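Local coordinates for sporozoite microneme protein essential for cell traversal (Plasmodium berghei, PDB 4U5A) that is a four-helix-bundle protein of the sporozoite micronemes, essential for the parasite's traversal of host cells, at residues A27-I32 with K64-D69; S58-E63 with D180-L185. All blocks are in the same frame, centred on the assembly; numbering follows the deposited sequence.

Interaction 1: residues A27-I32 with K64-D69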
loop_
_atom_site.group_PDB
_atom_site.type_symbol
_atom_site.label_atom_id
_atom_site.label_comp_id
_atom_site.label_asym_id
_atom_site.label_seq_id
_atom_site.Cartn_x
_atom_site.Cartn_y
_atom_site.Cartn_z
ATOM N N ALA A 27 5.351 -7.092 3.679
ATOM C CA ALA A 27 6.363 -6.495 2.814
ATOM C C ALA A 27 5.932 -5.101 2.345
ATOM O O ALA A 27 6.714 -4.141 2.402
ATOM C CB ALA A 27 6.639 -7.400 1.622
ATOM N N THR A 28 4.690 -4.999 1.880
ATOM C CA THR A 28 4.115 -3.711 1.493
ATOM C C THR A 28 4.166 -2.707 2.647
ATOM O O THR A 28 4.531 -1.535 2.464
ATOM C CB THR A 28 2.657 -3.870 1.029
ATOM O OG1 THR A 28 2.605 -4.747 -0.103
ATOM C CG2 THR A 28 2.066 -2.524 0.650
ATOM N N LYS A 29 3.808 -3.185 3.838
ATOM C CA LYS A 29 3.821 -2.370 5.045
ATOM C C LYS A 29 5.212 -1.807 5.276
ATOM O O LYS A 29 5.368 -0.616 5.552
ATOM C CB LYS A 29 3.368 -3.180 6.265
ATOM C CG LYS A 29 1.875 -3.482 6.301
ATOM C CD LYS A 29 1.389 -3.786 7.714
ATOM C CE LYS A 29 1.750 -5.188 8.164
ATOM N NZ LYS A 29 1.329 -5.411 9.578
ATOM N N GLN A 30 6.221 -2.663 5.154
ATOM C CA GLN A 30 7.599 -2.228 5.335
ATOM C C GLN A 30 8.000 -1.201 4.278
ATOM O O GLN A 30 8.695 -0.234 4.584
ATOM C CB GLN A 30 8.553 -3.427 5.313
ATOM C CG GLN A 30 10.009 -3.065 5.576
ATOM C CD GLN A 30 10.200 -2.255 6.849
ATOM O OE1 GLN A 30 10.909 -1.247 6.853
ATOM N NE2 GLN A 30 9.573 -2.692 7.935
ATOM N N THR A 31 7.559 -1.406 3.041
ATOM C CA THR A 31 7.850 -0.449 1.974
ATOM C C THR A 31 7.301 0.945 2.302
ATOM O O THR A 31 8.021 1.950 2.208
ATOM C CB THR A 31 7.280 -0.922 0.623
ATOM O OG1 THR A 31 7.853 -2.189 0.275
ATOM C CG2 THR A 31 7.592 0.090 -0.469
ATOM N N ILE A 32 6.027 1.004 2.687
ATOM C CA ILE A 32 5.388 2.283 3.015
ATOM C C ILE A 32 6.033 2.927 4.253
ATOM O O ILE A 32 6.230 4.156 4.313
ATOM C CB ILE A 32 3.875 2.107 3.231
ATOM C CG1 ILE A 32 3.241 1.475 1.988
ATOM C CG2 ILE A 32 3.215 3.441 3.539
ATOM C CD1 ILE A 32 1.748 1.235 2.110
ATOM N N LYS A 64 -4.677 0.043 7.890
ATOM C CA LYS A 64 -5.465 -0.318 6.718
ATOM C C LYS A 64 -4.977 -1.616 6.087
ATOM O O LYS A 64 -5.770 -2.410 5.585
ATOM C CB LYS A 64 -5.426 0.808 5.685
ATOM C CG LYS A 64 -6.058 2.111 6.143
ATOM C CD LYS A 64 -7.567 1.962 6.264
ATOM C CE LYS A 64 -8.217 3.232 6.787
ATOM N NZ LYS A 64 -9.695 3.084 6.852
ATOM N N LEU A 65 -3.670 -1.831 6.120
ATOM C CA LEU A 65 -3.093 -3.032 5.541
ATOM C C LEU A 65 -3.301 -4.219 6.480
ATOM O O LEU A 65 -3.397 -5.361 6.037
ATOM C CB LEU A 65 -1.606 -2.818 5.241
ATOM C CG LEU A 65 -1.343 -1.784 4.138
ATOM C CD1 LEU A 65 0.129 -1.680 3.796
ATOM C CD2 LEU A 65 -2.151 -2.099 2.896
ATOM N N ASN A 66 -3.385 -3.945 7.777
ATOM C CA ASN A 66 -3.690 -4.991 8.743
ATOM C C ASN A 66 -5.138 -5.449 8.588
ATOM O O ASN A 66 -5.468 -6.605 8.843
ATOM C CB ASN A 66 -3.434 -4.500 10.169
ATOM C CG ASN A 66 -1.955 -4.513 10.540
ATOM O OD1 ASN A 66 -1.146 -5.196 9.911
ATOM N ND2 ASN A 66 -1.602 -3.756 11.574
ATOM N N ILE A 67 -5.994 -4.533 8.141
ATOM C CA ILE A 67 -7.394 -4.842 7.870
ATOM C C ILE A 67 -7.519 -5.762 6.656
ATOM O O ILE A 67 -8.200 -6.785 6.707
ATOM C CB ILE A 67 -8.209 -3.549 7.626
ATOM C CG1 ILE A 67 -8.267 -2.701 8.900
ATOM C CG2 ILE A 67 -9.614 -3.871 7.137
ATOM C CD1 ILE A 67 -9.050 -1.417 8.744
ATOM N N ILE A 68 -6.853 -5.381 5.567
ATOM C CA ILE A 68 -6.825 -6.176 4.343
ATOM C C ILE A 68 -6.303 -7.584 4.610
ATOM O O ILE A 68 -6.888 -8.576 4.169
ATOM C CB ILE A 68 -5.951 -5.504 3.266
ATOM C CG1 ILE A 68 -6.490 -4.114 2.933
ATOM C CG2 ILE A 68 -5.873 -6.364 2.013
ATOM C CD1 ILE A 68 -5.644 -3.366 1.930
ATOM N N ASP A 69 -5.205 -7.656 5.353
ATOM C CA ASP A 69 -4.607 -8.927 5.736
ATOM C C ASP A 69 -5.586 -9.762 6.553
ATOM O O ASP A 69 -5.767 -10.948 6.286
ATOM C CB ASP A 69 -3.319 -8.677 6.532
ATOM C CG ASP A 69 -2.529 -9.948 6.806
ATOM O OD1 ASP A 69 -2.943 -11.037 6.359
ATOM O OD2 ASP A 69 -1.476 -9.850 7.471
#
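K29 and L65 face each other where helices 10-39 and 59-84 run antiparallel: the short axes of A27-I32 and K64-D69 lie 10.6 Å apart at 172°, and the CA atoms of K29 and L65 approach to 7.0 Å. L65 is the apolar centre of the contact. One of its methyls, CD1, meets three residues of the other helix: I32 comes tip to tip, CD1 to CD1, at 3.7 Å; T28 crosses it at about a right angle, offering CG2; and the aliphatic part of K29 slides past in the opposite direction, with CG 3.5 Å from L65 CD1. T28 can present a methyl because CG2 stands anti to its backbone N, while its OG1 turns back to the carbonyl of D24 in its own helix. Beyond L65 the K29 chain bends at chi3 (-77°), which carries the ammonium to N66. There, at the partly exposed margin, NZ donates to N66 OD1 at 2.5 Å, in the carbonyl plane and on a lone pair, with a C=O...N angle of 140°. The carboxylate of D69 lies nearby without touching this amine, and would probably add a mild electrostatic attraction. I113 of helix 88-126 packs on T28 and L109 on L65. The antiparallel pairing of two long helices, their apolar side chains turned inward, is that of a helical bundle, here a four-helix bundle.

Interaction 2: residues S58-E63 with D180-L185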
loop_
_atom_site.group_PDB
_atom_site.type_symbol
_atom_site.label_atom_id
_atom_site.label_comp_id
_atom_site.label_asym_id
_atom_site.label_seq_id
_atom_site.Cartn_x
_atom_site.Cartn_y
_atom_site.Cartn_z
ATOM N N SER A 58 2.044 7.898 9.898
ATOM C CA SER A 58 2.436 6.598 9.362
ATOM C C SER A 58 1.690 5.414 9.975
ATOM O O SER A 58 1.810 4.289 9.495
ATOM C CB SER A 58 3.940 6.394 9.553
ATOM O OG SER A 58 4.275 6.374 10.929
ATOM N N PHE A 59 0.916 5.663 11.025
ATOM C CA PHE A 59 0.256 4.575 11.742
ATOM C C PHE A 59 -1.038 4.135 11.070
ATOM O O PHE A 59 -1.432 2.971 11.171
ATOM C CB PHE A 59 -0.014 4.981 13.193
ATOM C CG PHE A 59 1.222 5.018 14.050
ATOM C CD1 PHE A 59 2.343 4.275 13.704
ATOM C CD2 PHE A 59 1.263 5.789 15.202
ATOM C CE1 PHE A 59 3.484 4.305 14.490
ATOM C CE2 PHE A 59 2.400 5.822 15.991
ATOM C CZ PHE A 59 3.512 5.078 15.635
ATOM N N VAL A 60 -1.697 5.059 10.383
ATOM C CA VAL A 60 -2.971 4.751 9.743
ATOM C C VAL A 60 -2.824 3.809 8.530
ATOM O O VAL A 60 -3.595 2.858 8.411
ATOM C CB VAL A 60 -3.712 6.044 9.327
ATOM C CG1 VAL A 60 -5.077 5.724 8.739
ATOM C CG2 VAL A 60 -3.869 6.956 10.524
ATOM N N PRO A 61 -1.840 4.054 7.635
ATOM C CA PRO A 61 -1.711 3.115 6.515
ATOM C C PRO A 61 -1.413 1.688 6.966
ATOM O O PRO A 61 -1.866 0.752 6.310
ATOM C CB PRO A 61 -0.536 3.685 5.711
ATOM C CG PRO A 61 -0.547 5.130 6.017
ATOM C CD PRO A 61 -0.945 5.214 7.460
ATOM N N GLU A 62 -0.686 1.526 8.070
ATOM C CA GLU A 62 -0.391 0.194 8.596
ATOM C C GLU A 62 -1.667 -0.473 9.073
ATOM O O GLU A 62 -1.854 -1.674 8.892
ATOM C CB GLU A 62 0.633 0.257 9.742
ATOM C CG GLU A 62 1.071 -1.127 10.233
ATOM C CD GLU A 62 2.035 -1.089 11.396
ATOM O OE1 GLU A 62 2.391 0.023 11.843
ATOM O OE2 GLU A 62 2.448 -2.177 11.860
ATOM N N GLU A 63 -2.549 0.317 9.673
ATOM C CA GLU A 63 -3.817 -0.206 10.144
ATOM C C GLU A 63 -4.680 -0.699 8.991
ATOM O O GLU A 63 -5.315 -1.748 9.093
ATOM C CB GLU A 63 -4.564 0.851 10.957
ATOM C CG GLU A 63 -3.897 1.202 12.287
ATOM C CD GLU A 63 -4.619 2.311 13.035
ATOM O OE1 GLU A 63 -5.266 3.150 12.374
ATOM O OE2 GLU A 63 -4.545 2.338 14.283
ATOM N N ASP A 180 -5.740 11.675 0.426
ATOM C CA ASP A 180 -6.008 10.929 -0.796
ATOM C C ASP A 180 -5.424 9.521 -0.726
ATOM O O ASP A 180 -6.004 8.571 -1.253
ATOM C CB ASP A 180 -5.445 11.681 -2.007
ATOM C CG ASP A 180 -5.003 10.751 -3.120
ATOM O OD1 ASP A 180 -3.796 10.428 -3.176
ATOM O OD2 ASP A 180 -5.859 10.338 -3.933
ATOM N N PHE A 181 -4.294 9.389 -0.036
ATOM C CA PHE A 181 -3.642 8.094 0.140
ATOM C C PHE A 181 -4.524 7.177 0.970
ATOM O O PHE A 181 -4.820 6.053 0.568
ATOM C CB PHE A 181 -2.282 8.264 0.820
ATOM C CG PHE A 181 -1.457 7.008 0.861
ATOM C CD1 PHE A 181 -1.648 6.000 -0.071
ATOM C CD2 PHE A 181 -0.505 6.827 1.852
ATOM C CE1 PHE A 181 -0.888 4.842 -0.028
ATOM C CE2 PHE A 181 0.257 5.672 1.903
ATOM C CZ PHE A 181 0.065 4.678 0.962
ATOM N N ILE A 182 -4.953 7.679 2.124
ATOM C CA ILE A 182 -5.803 6.919 3.027
ATOM C C ILE A 182 -7.158 6.622 2.389
ATOM O O ILE A 182 -7.739 5.561 2.619
ATOM C CB ILE A 182 -6.016 7.676 4.356
ATOM C CG1 ILE A 182 -4.667 8.067 4.965
ATOM C CG2 ILE A 182 -6.795 6.826 5.347
ATOM C CD1 ILE A 182 -3.747 6.883 5.232
ATOM N N LYS A 183 -7.641 7.544 1.563
ATOM C CA LYS A 183 -8.908 7.351 0.871
ATOM C C LYS A 183 -8.787 6.183 -0.113
ATOM O O LYS A 183 -9.691 5.353 -0.217
ATOM C CB LYS A 183 -9.337 8.638 0.162
ATOM C CG LYS A 183 -10.755 8.605 -0.396
ATOM C CD LYS A 183 -10.856 9.190 -1.792
ATOM C CE LYS A 183 -12.270 9.021 -2.334
ATOM N NZ LYS A 183 -12.443 9.624 -3.683
ATOM N N ASN A 184 -7.663 6.118 -0.824
ATOM C CA ASN A 184 -7.413 5.031 -1.769
ATOM C C ASN A 184 -7.301 3.680 -1.068
ATOM O O ASN A 184 -7.740 2.661 -1.598
ATOM C CB ASN A 184 -6.139 5.296 -2.581
ATOM C CG ASN A 184 -6.363 6.269 -3.722
ATOM O OD1 ASN A 184 -7.425 6.281 -4.343
ATOM N ND2 ASN A 184 -5.361 7.092 -4.003
ATOM N N LEU A 185 -6.714 3.679 0.126
ATOM C CA LEU A 185 -6.597 2.461 0.923
ATOM C C LEU A 185 -7.961 2.034 1.451
ATOM O O LEU A 185 -8.244 0.843 1.582
ATOM C CB LEU A 185 -5.618 2.670 2.081
ATOM C CG LEU A 185 -4.140 2.836 1.714
ATOM C CD1 LEU A 185 -3.307 3.183 2.937
ATOM C CD2 LEU A 185 -3.620 1.565 1.063
#
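P61 and V60 meet I182 chiefly through its CD1 methyl, which lies 3.7 Å from P61 CG and 3.9 Å from V60 CG1. On the proline ring this methyl touches CG and CD. The valine and isoleucine side chains cross at about a right angle, and I182 CG2 makes a second contact to V60 alone, 4.0 Å from its CG1. In the isoleucine CG1 lies beside the backbone N, and a chi2 of -58° then turns CD1 back toward helix 59-84. On the V60 side, CG1 stands anti to the backbone N (chi1 -176°), which directs that branch at I182. One turn further along helix 167-197, L185 extends CD1 against the base of the proline, 3.9 Å from P61 CA and 4.0 Å from P61 CB. F181 is a looser neighbour, with CE2 4.2 Å from P61 CG. The same L185 CD1 also lies over one face of the F181 ring, offset toward its rim, so that leucine joins the proline to the phenyl group. The contact between the two segments is apolar throughout. The axes of 59-63 and 180-185 run nearly parallel, 9° apart in direction, and approach to 10.2 Å; P61 and I182 have the nearest CA atoms. F36 of helix 10-39 packs on P61 and I32 of that helix on F181, while L112 of helix 88-126 touches both F181 and L185. The contact thus sits where helices 59-84 and 167-197 meet the other two long helices of the bundle.

How the interactions relate
Helix 59-84 serves both contacts and has neighbours on helices 10-39 and 167-197 along both segments; interaction 1 is its pairing with the former, interaction 2 with the latter. K64 bears this out, its side chain packing on I182 and L185. The centres are 9 Å apart, and each contact has three buried residues among five that touch. Chain direction separates them, antiparallel in the first and nearly parallel in the second. Chemistry does too: interaction 1 adds a charged donor and an amide acceptor at a partly exposed margin, whereas interaction 2 is wholly apolar across its segments. They join directly in the interior, where I32 CD1 packs 4.0 Å from F181 CZ, and at K29, whose CD approaches E62 CG.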